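Putative DNA protection protein (Streptomyces coelicolor, PDB 4CYB) probably oxidises and stores iron inside a twelve-subunit shell of the Dps family, a ferritin-like protein class associated with DNA protection. Local coordinates at residues 43-48 against 110-115; 54-59 against 162-167; 65-70 against 155-160. All blocks are in the same frame, centred on the assembly; numbering follows the deposited sequence. Where two conformers were deposited one is given.

Contact 1 (43-48 against 110-115). With FE (Fe (III) ion), chain V.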
loop_
_atom_site.group_PDB
_atom_site.type_symbol
_atom_site.label_atom_id
_atom_site.label_comp_id
_atom_site.label_asym_id
_atom_site.label_seq_id
_atom_site.Cartn_x
_atom_site.Cartn_y
_atom_site.Cartn_z
ATOM N N LYS J 43 26.356 -8.666 7.731
ATOM C CA LYS J 43 26.136 -9.284 6.391
ATOM C C LYS J 43 26.981 -10.575 6.207
ATOM O O LYS J 43 26.492 -11.604 5.766
ATOM C CB LYS J 43 26.469 -8.329 5.216
ATOM C CG LYS J 43 25.501 -7.144 5.046
ATOM C CD LYS J 43 24.013 -7.580 4.873
ATOM C CE LYS J 43 23.843 -8.472 3.599
ATOM N NZ LYS J 43 22.377 -8.585 3.358
ATOM N N LYS J 44 28.230 -10.543 6.657
ATOM C CA LYS J 44 29.061 -11.773 6.684
ATOM C C LYS J 44 28.345 -12.942 7.365
ATOM O O LYS J 44 28.263 -14.039 6.800
ATOM C CB LYS J 44 30.459 -11.500 7.288
ATOM C CG LYS J 44 31.427 -12.740 7.430
ATOM C CD LYS J 44 32.642 -12.374 8.328
ATOM C CE LYS J 44 33.518 -13.576 8.759
ATOM N NZ LYS J 44 34.346 -14.027 7.597
ATOM N N TYR J 45 27.809 -12.731 8.558
ATOM C CA TYR J 45 27.219 -13.816 9.295
ATOM C C TYR J 45 25.807 -14.156 8.746
ATOM O O TYR J 45 25.400 -15.267 8.833
ATOM C CB TYR J 45 27.188 -13.419 10.773
ATOM C CG TYR J 45 28.596 -13.271 11.357
ATOM C CD1 TYR J 45 29.673 -14.081 10.878
ATOM C CD2 TYR J 45 28.854 -12.374 12.386
ATOM C CE1 TYR J 45 30.960 -13.988 11.411
ATOM C CE2 TYR J 45 30.164 -12.222 12.885
ATOM C CZ TYR J 45 31.188 -13.031 12.423
ATOM O OH TYR J 45 32.438 -12.887 12.969
ATOM N N HIS J 46 25.079 -13.177 8.192
ATOM C CA HIS J 46 23.808 -13.442 7.451
ATOM C C HIS J 46 24.127 -14.462 6.366
ATOM O O HIS J 46 23.341 -15.403 6.191
ATOM C CB HIS J 46 23.318 -12.107 6.852
ATOM C CG HIS J 46 22.173 -12.203 5.832
ATOM N ND1 HIS J 46 20.910 -12.478 6.202
ATOM C CD2 HIS J 46 22.146 -11.945 4.464
ATOM C CE1 HIS J 46 20.063 -12.363 5.122
ATOM N NE2 HIS J 46 20.829 -12.063 4.043
ATOM N N TRP J 47 25.264 -14.319 5.658
ATOM C CA TRP J 47 25.609 -15.305 4.572
ATOM C C TRP J 47 26.152 -16.616 5.052
ATOM O O TRP J 47 25.753 -17.674 4.575
ATOM C CB TRP J 47 26.623 -14.724 3.597
ATOM C CG TRP J 47 26.092 -13.471 2.935
ATOM C CD1 TRP J 47 24.822 -13.250 2.427
ATOM C CD2 TRP J 47 26.827 -12.235 2.730
ATOM N NE1 TRP J 47 24.691 -11.944 1.948
ATOM C CE2 TRP J 47 25.890 -11.298 2.049
ATOM C CE3 TRP J 47 28.166 -11.833 2.969
ATOM C CZ2 TRP J 47 26.261 -10.005 1.707
ATOM C CZ3 TRP J 47 28.541 -10.534 2.589
ATOM C CH2 TRP J 47 27.617 -9.633 2.005
ATOM N N LEU J 48 27.069 -16.545 6.043
ATOM C CA LEU J 48 27.811 -17.731 6.472
ATOM C C LEU J 48 27.091 -18.575 7.492
ATOM O O LEU J 48 27.593 -19.650 7.861
ATOM C CB LEU J 48 29.140 -17.348 7.130
ATOM C CG LEU J 48 30.213 -16.644 6.278
ATOM C CD1 LEU J 48 31.592 -16.629 6.952
ATOM C CD2 LEU J 48 30.228 -16.966 4.800
ATOM N N PRO J 110 28.309 -19.549 17.968
ATOM C CA PRO J 110 28.420 -18.722 19.178
ATOM C C PRO J 110 29.602 -17.751 19.126
ATOM O O PRO J 110 29.524 -16.689 19.706
ATOM C CB PRO J 110 28.566 -19.747 20.341
ATOM C CG PRO J 110 28.930 -21.049 19.690
ATOM C CD PRO J 110 28.388 -21.004 18.277
ATOM N N SER J 111 30.667 -18.078 18.398
ATOM C CA SER J 111 31.756 -17.086 18.235
ATOM C C SER J 111 31.378 -15.926 17.346
ATOM O O SER J 111 31.835 -14.799 17.580
ATOM C CB SER J 111 33.023 -17.709 17.651
ATOM O OG SER J 111 33.457 -18.696 18.576
ATOM N N MET J 112 30.603 -16.212 16.308
ATOM C CA MET J 112 30.123 -15.106 15.453
ATOM C C MET J 112 29.305 -14.168 16.344
ATOM O O MET J 112 29.491 -12.948 16.287
ATOM C CB MET J 112 29.228 -15.627 14.313
ATOM C CG MET J 112 29.846 -16.631 13.358
ATOM S SD MET J 112 28.528 -17.119 12.175
ATOM C CE MET J 112 29.554 -17.997 10.965
ATOM N N LEU J 113 28.375 -14.722 17.151
ATOM C CA LEU J 113 27.487 -13.881 17.977
ATOM C C LEU J 113 28.331 -13.077 18.982
ATOM O O LEU J 113 28.086 -11.887 19.206
ATOM C CB LEU J 113 26.429 -14.718 18.724
ATOM C CG LEU J 113 25.499 -15.529 17.782
ATOM C CD1 LEU J 113 24.401 -16.223 18.560
ATOM C CD2 LEU J 113 24.837 -14.583 16.777
ATOM N N SER J 114 29.296 -13.741 19.610
ATOM C CA SER J 114 30.201 -13.031 20.566
ATOM C C SER J 114 30.979 -11.874 19.925
ATOM O O SER J 114 31.156 -10.825 20.573
ATOM C CB SER J 114 31.194 -14.030 21.154
ATOM O OG SER J 114 30.463 -14.864 22.025
ATOM N N ARG J 115 31.464 -12.066 18.693
ATOM C CA ARG J 115 32.188 -11.018 17.973
ATOM C C ARG J 115 31.280 -9.799 17.719
ATOM O O ARG J 115 31.729 -8.663 17.837
ATOM C CB ARG J 115 32.755 -11.555 16.643
ATOM C CG ARG J 115 33.613 -10.515 15.931
ATOM C CD ARG J 115 34.330 -11.167 14.727
ATOM N NE ARG J 115 35.229 -12.279 15.074
ATOM C CZ ARG J 115 36.464 -12.160 15.602
ATOM N NH1 ARG J 115 36.997 -10.976 15.881
ATOM N NH2 ARG J 115 37.174 -13.258 15.861
HETATM FE FE FE V . 19.911 -11.894 1.749
HETATM O O HOH W 1 19.430 -9.617 2.378
HETATM O O HOH W 2 18.077 -12.922 2.782
HETATM O O HOH W 3 18.082 -11.955 0.162
#

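Contact 2 (54-59 against 162-167)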
loop_
_atom_site.group_PDB
_atom_site.type_symbol
_atom_site.label_atom_id
_atom_site.label_comp_id
_atom_site.label_asym_id
_atom_site.label_seq_id
_atom_site.Cartn_x
_atom_site.Cartn_y
_atom_site.Cartn_z
ATOM N N PHE J 54 19.246 -21.716 11.479
ATOM C CA PHE J 54 19.776 -20.921 10.346
ATOM C C PHE J 54 18.765 -19.851 9.956
ATOM O O PHE J 54 19.118 -18.680 9.840
ATOM C CB PHE J 54 20.039 -21.790 9.122
ATOM C CG PHE J 54 20.300 -21.020 7.852
ATOM C CD1 PHE J 54 21.566 -20.449 7.597
ATOM C CD2 PHE J 54 19.282 -20.829 6.912
ATOM C CE1 PHE J 54 21.834 -19.718 6.414
ATOM C CE2 PHE J 54 19.531 -20.079 5.737
ATOM C CZ PHE J 54 20.805 -19.548 5.488
ATOM N N TYR J 55 17.524 -20.230 9.692
ATOM C CA TYR J 55 16.635 -19.207 9.069
ATOM C C TYR J 55 16.346 -18.055 10.059
ATOM O O TYR J 55 16.347 -16.876 9.703
ATOM C CB TYR J 55 15.339 -19.885 8.532
ATOM C CG TYR J 55 14.358 -18.994 7.812
ATOM C CD1 TYR J 55 14.738 -18.249 6.697
ATOM C CD2 TYR J 55 13.011 -18.994 8.192
ATOM C CE1 TYR J 55 13.790 -17.478 5.999
ATOM C CE2 TYR J 55 12.073 -18.244 7.499
ATOM C CZ TYR J 55 12.488 -17.496 6.400
ATOM O OH TYR J 55 11.594 -16.714 5.737
ATOM N N GLN J 56 16.095 -18.375 11.335
ATOM C CA GLN J 56 15.956 -17.390 12.391
ATOM C C GLN J 56 17.132 -16.389 12.423
ATOM O O GLN J 56 16.969 -15.171 12.469
ATOM C CB GLN J 56 15.946 -18.169 13.753
ATOM C CG GLN J 56 16.138 -17.253 14.933
ATOM C CD GLN J 56 16.231 -18.030 16.231
ATOM O OE1 GLN J 56 17.325 -18.346 16.664
ATOM N NE2 GLN J 56 15.082 -18.407 16.811
ATOM N N LEU J 57 18.356 -16.922 12.476
ATOM C CA LEU J 57 19.503 -16.016 12.610
ATOM C C LEU J 57 19.793 -15.259 11.321
ATOM O O LEU J 57 20.180 -14.092 11.344
ATOM C CB LEU J 57 20.764 -16.782 13.049
ATOM C CG LEU J 57 20.672 -17.234 14.523
ATOM C CD1 LEU J 57 21.946 -17.979 14.964
ATOM C CD2 LEU J 57 20.327 -16.067 15.470
ATOM N N HIS J 58 19.610 -15.953 10.196
ATOM C CA HIS J 58 19.768 -15.316 8.872
ATOM C C HIS J 58 18.869 -14.075 8.805
ATOM O O HIS J 58 19.316 -12.999 8.409
ATOM C CB HIS J 58 19.437 -16.364 7.838
ATOM C CG HIS J 58 19.427 -15.871 6.405
ATOM N ND1 HIS J 58 20.555 -15.758 5.692
ATOM C CD2 HIS J 58 18.376 -15.521 5.566
ATOM C CE1 HIS J 58 20.233 -15.394 4.394
ATOM N NE2 HIS J 58 18.893 -15.256 4.329
ATOM N N LEU J 59 17.622 -14.204 9.219
ATOM C CA LEU J 59 16.692 -13.056 9.243
ATOM C C LEU J 59 17.043 -11.979 10.238
ATOM O O LEU J 59 17.021 -10.788 9.911
ATOM C CB LEU J 59 15.270 -13.520 9.574
ATOM C CG LEU J 59 14.723 -14.372 8.380
ATOM C CD1 LEU J 59 13.316 -14.827 8.736
ATOM C CD2 LEU J 59 14.785 -13.680 7.013
ATOM N N ALA J 162 22.535 -11.157 22.272
ATOM C CA ALA J 162 23.008 -11.776 23.533
ATOM C C ALA J 162 22.083 -12.852 24.051
ATOM O O ALA J 162 22.553 -13.882 24.616
ATOM C CB ALA J 162 23.234 -10.704 24.599
ATOM N N GLU J 163 20.775 -12.672 23.863
ATOM C CA GLU J 163 19.808 -13.695 24.300
ATOM C C GLU J 163 19.968 -15.018 23.607
ATOM O O GLU J 163 19.675 -16.043 24.206
ATOM C CB GLU J 163 18.324 -13.207 24.227
ATOM C CG GLU J 163 17.933 -12.043 25.127
ATOM C CD GLU J 163 18.273 -12.206 26.617
ATOM O OE1 GLU J 163 18.686 -13.288 27.096
ATOM O OE2 GLU J 163 18.079 -11.219 27.320
ATOM N N HIS J 164 20.450 -15.032 22.362
ATOM C CA HIS J 164 20.706 -16.283 21.641
ATOM C C HIS J 164 21.882 -17.084 22.171
ATOM O O HIS J 164 21.968 -18.271 21.899
ATOM C CB HIS J 164 20.936 -16.033 20.163
ATOM C CG HIS J 164 19.699 -15.554 19.477
ATOM N ND1 HIS J 164 18.807 -16.385 18.876
ATOM C CD2 HIS J 164 19.190 -14.282 19.367
ATOM C CE1 HIS J 164 17.749 -15.632 18.409
ATOM N NE2 HIS J 164 18.014 -14.364 18.678
ATOM N N LEU J 165 22.737 -16.445 22.962
ATOM C CA LEU J 165 23.874 -17.158 23.569
ATOM C C LEU J 165 23.532 -17.784 24.924
ATOM O O LEU J 165 24.362 -18.508 25.472
ATOM C CB LEU J 165 25.069 -16.205 23.808
ATOM C CG LEU J 165 25.797 -15.869 22.500
ATOM C CD1 LEU J 165 26.850 -14.805 22.739
ATOM C CD2 LEU J 165 26.418 -17.093 21.809
ATOM N N VAL J 166 22.353 -17.510 25.462
ATOM C CA VAL J 166 21.943 -18.112 26.745
ATOM C C VAL J 166 21.776 -19.639 26.612
ATOM O O VAL J 166 20.984 -20.117 25.822
ATOM C CB VAL J 166 20.685 -17.433 27.326
ATOM C CG1 VAL J 166 20.274 -18.162 28.632
ATOM C CG2 VAL J 166 20.965 -15.960 27.582
ATOM N N ASP J 167 22.548 -20.425 27.367
ATOM C CA ASP J 167 22.382 -21.884 27.331
ATOM C C ASP J 167 21.301 -22.305 28.326
ATOM O O ASP J 167 21.523 -22.267 29.513
ATOM C CB ASP J 167 23.683 -22.564 27.721
ATOM C CG ASP J 167 23.646 -24.092 27.510
ATOM O OD1 ASP J 167 22.653 -24.660 26.976
ATOM O OD2 ASP J 167 24.642 -24.725 27.891
#

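Contact 3 (65-70 against 155-160)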
loop_
_atom_site.group_PDB
_atom_site.type_symbol
_atom_site.label_atom_id
_atom_site.label_comp_id
_atom_site.label_asym_id
_atom_site.label_seq_id
_atom_site.Cartn_x
_atom_site.Cartn_y
_atom_site.Cartn_z
ATOM N N ALA J 65 21.592 -5.669 10.082
ATOM C CA ALA J 65 22.409 -5.043 9.021
ATOM C C ALA J 65 21.658 -3.859 8.409
ATOM O O ALA J 65 22.247 -2.794 8.214
ATOM C CB ALA J 65 22.723 -6.059 7.912
ATOM N N GLY J 66 20.366 -4.026 8.075
ATOM C CA GLY J 66 19.601 -2.927 7.476
ATOM C C GLY J 66 19.551 -1.715 8.391
ATOM O O GLY J 66 19.673 -0.601 7.950
ATOM N N GLU J 67 19.421 -1.954 9.685
ATOM C CA GLU J 67 19.418 -0.844 10.643
ATOM C C GLU J 67 20.786 -0.164 10.733
ATOM O O GLU J 67 20.845 1.089 10.779
ATOM C CB GLU J 67 18.941 -1.372 12.006
ATOM C CG GLU J 67 17.420 -1.670 12.020
ATOM C CD GLU J 67 16.987 -2.531 13.234
ATOM O OE1 GLU J 67 17.833 -2.873 14.092
ATOM O OE2 GLU J 67 15.793 -2.954 13.303
ATOM N N GLN J 68 21.869 -0.959 10.695
ATOM C CA GLN J 68 23.230 -0.387 10.731
ATOM C C GLN J 68 23.502 0.396 9.454
ATOM O O GLN J 68 24.129 1.457 9.475
ATOM C CB GLN J 68 24.294 -1.470 10.883
ATOM C CG GLN J 68 24.215 -2.185 12.270
ATOM C CD GLN J 68 24.742 -1.328 13.443
ATOM O OE1 GLN J 68 25.470 -0.357 13.246
ATOM N NE2 GLN J 68 24.359 -1.706 14.687
ATOM N N LEU J 69 23.001 -0.094 8.307
ATOM C CA LEU J 69 23.254 0.654 7.075
ATOM C C LEU J 69 22.576 2.027 7.122
ATOM O O LEU J 69 23.117 2.994 6.572
ATOM C CB LEU J 69 22.654 -0.149 5.855
ATOM C CG LEU J 69 22.993 0.451 4.470
ATOM C CD1 LEU J 69 24.473 0.127 4.172
ATOM C CD2 LEU J 69 22.037 -0.202 3.464
ATOM N N GLU J 70 21.375 2.116 7.690
ATOM C CA GLU J 70 20.682 3.386 7.805
ATOM C C GLU J 70 21.463 4.322 8.798
ATOM O O GLU J 70 21.602 5.524 8.542
ATOM C CB GLU J 70 19.193 3.228 8.217
ATOM C CG GLU J 70 18.664 4.616 8.665
ATOM C CD GLU J 70 17.156 4.806 8.925
ATOM O OE1 GLU J 70 16.462 3.861 9.376
ATOM O OE2 GLU J 70 16.668 5.951 8.686
ATOM N N GLU J 155 22.327 -0.676 21.568
ATOM C CA GLU J 155 21.825 -1.317 22.812
ATOM C C GLU J 155 20.771 -2.391 22.549
ATOM O O GLU J 155 20.906 -3.536 23.025
ATOM C CB GLU J 155 21.358 -0.295 23.864
ATOM C CG GLU J 155 22.492 0.616 24.295
ATOM C CD GLU J 155 22.010 1.846 25.139
ATOM O OE1 GLU J 155 20.941 2.485 24.819
ATOM O OE2 GLU J 155 22.721 2.215 26.118
ATOM N N LEU J 156 19.746 -2.048 21.761
ATOM C CA LEU J 156 18.686 -2.987 21.486
ATOM C C LEU J 156 19.212 -4.200 20.713
ATOM O O LEU J 156 18.822 -5.358 20.994
ATOM C CB LEU J 156 17.563 -2.267 20.707
ATOM C CG LEU J 156 16.283 -3.136 20.516
ATOM C CD1 LEU J 156 15.487 -3.342 21.812
ATOM C CD2 LEU J 156 15.360 -2.478 19.463
ATOM N N GLN J 157 20.025 -3.947 19.677
ATOM C CA GLN J 157 20.585 -5.049 18.920
ATOM C C GLN J 157 21.422 -6.044 19.762
ATOM O O GLN J 157 21.306 -7.264 19.625
ATOM C CB GLN J 157 21.425 -4.528 17.735
ATOM C CG GLN J 157 20.518 -3.966 16.626
ATOM C CD GLN J 157 21.313 -3.586 15.395
ATOM O OE1 GLN J 157 22.514 -3.806 15.335
ATOM N NE2 GLN J 157 20.632 -3.015 14.380
ATOM N N ALA J 158 22.229 -5.503 20.666
ATOM C CA ALA J 158 23.078 -6.331 21.531
ATOM C C ALA J 158 22.211 -7.231 22.388
ATOM O O ALA J 158 22.577 -8.393 22.606
ATOM C CB ALA J 158 23.991 -5.413 22.398
ATOM N N TRP J 159 21.064 -6.716 22.859
ATOM C CA TRP J 159 20.102 -7.549 23.600
ATOM C C TRP J 159 19.616 -8.744 22.797
ATOM O O TRP J 159 19.727 -9.897 23.239
ATOM C CB TRP J 159 18.923 -6.692 24.144
ATOM C CG TRP J 159 17.790 -7.517 24.715
ATOM C CD1 TRP J 159 17.857 -8.508 25.668
ATOM C CD2 TRP J 159 16.413 -7.477 24.309
ATOM N NE1 TRP J 159 16.620 -9.044 25.904
ATOM C CE2 TRP J 159 15.722 -8.496 25.080
ATOM C CE3 TRP J 159 15.683 -6.717 23.371
ATOM C CZ2 TRP J 159 14.341 -8.718 24.959
ATOM C CZ3 TRP J 159 14.283 -6.948 23.264
ATOM C CH2 TRP J 159 13.642 -7.921 24.039
ATOM N N PHE J 160 19.161 -8.498 21.571
ATOM C CA PHE J 160 18.648 -9.548 20.705
ATOM C C PHE J 160 19.732 -10.564 20.422
ATOM O O PHE J 160 19.469 -11.762 20.491
ATOM C CB PHE J 160 18.147 -8.983 19.349
ATOM C CG PHE J 160 16.694 -8.547 19.352
ATOM C CD1 PHE J 160 16.302 -7.320 19.895
ATOM C CD2 PHE J 160 15.719 -9.331 18.733
ATOM C CE1 PHE J 160 14.951 -6.903 19.876
ATOM C CE2 PHE J 160 14.381 -8.914 18.679
ATOM C CZ PHE J 160 13.998 -7.693 19.261
#

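Contact 1 (43-48 against 110-115)
The ring of Y45 is covered on one face by M112, whose CB stands 3.5 Å from the ring centroid and only 1° off the ring normal, a CH-pi contact. From there the methionine chain runs on across the ring: CG touches Y45 CE1 at 3.5 Å, and SD reaches a Met-aromatic position, 4.2 Å from the ring centroid and oblique to it. Its methyl CE goes on to meet CB of L48 at 3.9 Å, one helical turn further along. CG of M112 stands anti to the carbonyl carbon, and the extended chain beyond it carries SD and CE along the ring to L48. At the ring edge, R115 lays its CD 3.1 Å from Y45 OH, with the guanidinium plane turned 42° against the ring. What unites these two polar ends is E107: one carboxylate oxygen is hydrogen-bonded to Y45 OH, the other forms a salt bridge with R115 NE, so a single acid positions both partners. Next to Y45 in sequence, H46 binds iron through NE2 at 2.5 Å, together with D73 and E77 of a neighbouring subunit and three waters, a site shared between subunits as in other Dps proteins. The two segments run antiparallel (166°) with axes 11.0 Å apart; strand 106-107 packs against L48 and M112 through V106, and helix 54-81 lies against Y45 through L61.

Contact 2 (54-59 against 162-167)
A 2.8 Å backbone bond from H58 N to F54 O closes the helical turn that carries L57 over H164, at the start of helix 54-81. Contact across the segments is instead a matter of packing. The methyl CD2 of L57 sits over one face of the H164 imidazole, 3.9 Å from the ring centroid and 19° off its normal, displaced toward the rim: a CH-pi contact. CG of L57 stands anti to the carbonyl carbon (chi1 -72°), and the branch beyond it brings CD2 to the ring although CB does not point straight at the other segment. In the conformer described, the end of Q56 comes to the edge of the same ring. L113 of helix 109-136 also packs on H164, and F54 of a neighbouring subunit meets the ring with the two planes nearly perpendicular. Replacing H164 by an alanine would probably open a gap beneath the L57 methyl and leave that neighbouring phenylalanine without the ring it packs on. All three touching residues are buried, where the start of one helix meets the C-terminal end of another at one end of a ferritin-like four-helix bundle, at a subunit interface of the Dps shell.

Contact 3 (65-70 against 155-160)
Q157 pushes its amide between E67 and Q68, overlapping the first alongside and the second at a slant. This is a polar layer within the ferritin-like four-helix bundle, where helix 140-164 faces helix 54-81, and it illustrates how a buried primary amide can be satisfied at both ends. On the donor side, NE2 of Q157 bonds to E67 OE1 at 2.8 Å, with an N-H...O angle of 160°. The acid receives it on the anti lone pair, and carboxylate and amide are nearly coplanar, 26° apart. The same NE2 is also hydrogen-bonded to the backbone O of H64. On the acceptor side, OE1 of Q157 takes a bond from Q68 NE2 at 2.9 Å and another from H120 NE2 of helix 109-136. Four bonds thus hold the amide and are likely to fix its rotation, linking three of the bundle's helices; Y42, from helix 18-48, packs on Q157 as well. The two glutamines reach their meeting differently: Q157 is extended beyond CG, whereas Q68 is folded at chi2, which swings its amide back toward the opposing helix. Second-shell partners steady both mates. E67 OE2 forms a salt bridge with K63, and Q68 NE2 is hydrogen-bonded to N154 OD1 as well. The Q68 donor lies above the carbonyl plane of Q157, 43° out of it, while Q157 OE1 falls almost exactly in the amide plane of Q68.

How the contacts relate
The three contacts illustrate how a four-helix bundle is tied together by pairs remote in sequence. Contact 1 joins helices 18-48 and 109-136; contacts 2 and 3 both join helices 54-81 and 140-164. Along the chain the order is 43-48, 54-59, 65-70, 110-115, 155-160, 162-167, so contact 1 alternates with each of the others, whereas contact 2 encloses contact 3. Centres of contacts 1 and 2 are 10 Å apart, and each lies 14 Å from contact 3. The carbonyl of H58 holds ND1 of H46, whose NE2 binds iron, so the helix that carries contact 2 also helps to orient a metal ligand beside contact 1.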